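Local coordinates for aerotolerance-related membrane protein (Bacteroides fragilis, PDB 4JDU) that binds calcium through a von Willebrand factor type A domain of a membrane protein and is probably involved in aerotolerance, at residues 11-16 and 50-55. The protein carries 6 engineered substitutions. Residues are numbered along the deposited sequence; the frame is centred on the assembly and turned at random. Where two conformers were deposited one is given.
Sequences VMIALD and VGMIVF
With chi1 of F55 at 71°, its CG sits between the backbone N and carbonyl carbon and the ring swings across to strand 11-16; in D16, chi1 of -166° carries CG, and with it the carboxylate, alongside that ring, CG lying 3.8 Å from F55 CE2. The two strands are parallel neighbours in the central sheet of a von Willebrand factor A (Rossmann-like) domain; D16 opens the DxSxS signature of its metal ion-dependent adhesion site (MIDAS), where S18, S20 and T89 bind calcium. Five backbone hydrogen bonds join them in unbroken register from V11-V50 to D16-F55; the bond from L15 N to I53 O, 2.8 Å, is almost straight. On the face bearing M12, A14 and D16, selenomethionine M12 bends at chi2 and chi3 and lies against G51; both residues have two conformers, so the closeness is uncertain. M12 CG meets I53 CD1 at 3.8 Å beneath helix 91-99. On the other face I13 CG1 packs on V50 CG2 at 4.0 Å, and helix 37-43 covers both residues. D16 CA stands over one face of the F55 ring, 3.8 Å from its centroid, a CH-pi contact. The carboxylate, turned 35° from the ring plane, is held at both oxygens: OD1 hydrogen-bonds S18 OG, which probably helps position S18, and OD2 hydrogen-bonds T116 OG1, while D16 CB rests 3.6 Å from F55 CZ.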
loop_
_atom_site.group_PDB
_atom_site.type_symbol
_atom_site.label_atom_id
_atom_site.label_comp_id
_atom_site.label_asym_id
_atom_site.label_seq_id
_atom_site.Cartn_x
_atom_site.Cartn_y
_atom_site.Cartn_z
ATOM N N VAL A 11 -7.695 2.298 -10.720
ATOM C CA VAL A 11 -7.167 1.808 -9.451
ATOM C C VAL A 11 -5.867 2.522 -9.108
ATOM O O VAL A 11 -4.900 2.459 -9.868
ATOM C CB VAL A 11 -6.898 0.284 -9.506
ATOM C CG1 VAL A 11 -6.342 -0.219 -8.172
ATOM C CG2 VAL A 11 -8.171 -0.464 -9.875
HETATM N N MSE A 12 -5.836 3.211 -7.973
HETATM C CA MSE A 12 -4.602 3.837 -7.526
HETATM C C MSE A 12 -4.003 3.030 -6.392
HETATM O O MSE A 12 -4.602 2.895 -5.312
HETATM C CB MSE A 12 -4.825 5.284 -7.076
HETATM C CG MSE A 12 -3.571 5.929 -6.525
HETATM SE SE MSE A 12 -2.130 5.982 -7.835
HETATM C CE MSE A 12 -2.989 7.066 -9.184
ATOM N N ILE A 13 -2.824 2.476 -6.660
ATOM C CA ILE A 13 -2.061 1.767 -5.645
ATOM C C ILE A 13 -1.332 2.790 -4.790
ATOM O O ILE A 13 -0.722 3.727 -5.307
ATOM C CB ILE A 13 -1.011 0.840 -6.286
ATOM C CG1 ILE A 13 -1.667 -0.114 -7.285
ATOM C CG2 ILE A 13 -0.258 0.060 -5.214
ATOM C CD1 ILE A 13 -2.663 -1.070 -6.651
ATOM N N ALA A 14 -1.404 2.631 -3.474
ATOM C CA ALA A 14 -0.573 3.430 -2.577
ATOM C C ALA A 14 0.307 2.473 -1.788
ATOM O O ALA A 14 -0.182 1.772 -0.898
ATOM C CB ALA A 14 -1.434 4.284 -1.646
ATOM N N LEU A 15 1.588 2.429 -2.142
ATOM C CA LEU A 15 2.520 1.460 -1.569
ATOM C C LEU A 15 3.404 2.089 -0.511
ATOM O O LEU A 15 4.135 3.041 -0.786
ATOM C CB LEU A 15 3.396 0.849 -2.663
ATOM C CG LEU A 15 4.549 -0.063 -2.214
ATOM C CD1 LEU A 15 4.029 -1.330 -1.561
ATOM C CD2 LEU A 15 5.379 -0.403 -3.419
ATOM N N ASP A 16 3.336 1.539 0.695
ATOM C CA ASP A 16 4.227 1.899 1.797
ATOM C C ASP A 16 5.656 1.448 1.473
ATOM O O ASP A 16 5.903 0.253 1.304
ATOM C CB ASP A 16 3.724 1.154 3.043
ATOM C CG ASP A 16 4.314 1.670 4.337
ATOM O OD1 ASP A 16 5.461 2.161 4.343
ATOM O OD2 ASP A 16 3.620 1.546 5.378
ATOM N N VAL A 50 -4.405 1.754 -14.050
ATOM C CA VAL A 50 -3.716 1.681 -12.769
ATOM C C VAL A 50 -2.684 2.796 -12.622
ATOM O O VAL A 50 -2.051 3.219 -13.594
ATOM C CB VAL A 50 -3.040 0.293 -12.564
ATOM C CG1 VAL A 50 -1.923 0.082 -13.577
ATOM C CG2 VAL A 50 -2.515 0.131 -11.145
ATOM N N GLY A 51 -2.540 3.281 -11.392
ATOM C CA GLY A 51 -1.494 4.229 -11.065
ATOM C C GLY A 51 -0.795 3.789 -9.799
ATOM O O GLY A 51 -1.266 2.881 -9.101
HETATM N N MSE A 52 0.338 4.413 -9.493
HETATM C CA MSE A 52 1.036 4.067 -8.267
HETATM C C MSE A 52 1.664 5.238 -7.548
HETATM O O MSE A 52 2.453 6.003 -8.122
HETATM C CB MSE A 52 2.098 2.996 -8.514
HETATM C CG MSE A 52 2.761 2.510 -7.204
HETATM SE SE MSE A 52 3.819 0.888 -7.327
HETATM C CE MSE A 52 5.096 1.479 -8.652
ATOM N N ILE A 53 1.324 5.325 -6.270
ATOM C CA ILE A 53 1.904 6.246 -5.313
ATOM C C ILE A 53 2.792 5.435 -4.373
ATOM O O ILE A 53 2.459 4.299 -4.025
ATOM C CB ILE A 53 0.769 6.924 -4.517
ATOM C CG1 ILE A 53 0.148 8.025 -5.374
ATOM C CG2 ILE A 53 1.256 7.490 -3.181
ATOM C CD1 ILE A 53 -1.224 8.435 -4.911
ATOM N N VAL A 54 3.938 5.992 -4.002
ATOM C CA VAL A 54 4.721 5.434 -2.901
ATOM C C VAL A 54 4.715 6.410 -1.736
ATOM O O VAL A 54 4.599 7.635 -1.923
ATOM C CB VAL A 54 6.179 5.112 -3.314
ATOM C CG1 VAL A 54 6.204 4.059 -4.412
ATOM C CG2 VAL A 54 6.930 6.391 -3.748
ATOM N N PHE A 55 4.814 5.890 -0.520
ATOM C CA PHE A 55 4.823 6.780 0.635
ATOM C C PHE A 55 5.650 6.264 1.800
ATOM O O PHE A 55 5.804 5.056 1.997
ATOM C CB PHE A 55 3.390 7.097 1.103
ATOM C CG PHE A 55 2.673 5.934 1.754
ATOM C CD1 PHE A 55 1.944 5.031 0.983
ATOM C CD2 PHE A 55 2.712 5.748 3.138
ATOM C CE1 PHE A 55 1.262 3.974 1.574
ATOM C CE2 PHE A 55 2.044 4.670 3.735
ATOM C CZ PHE A 55 1.323 3.788 2.949
#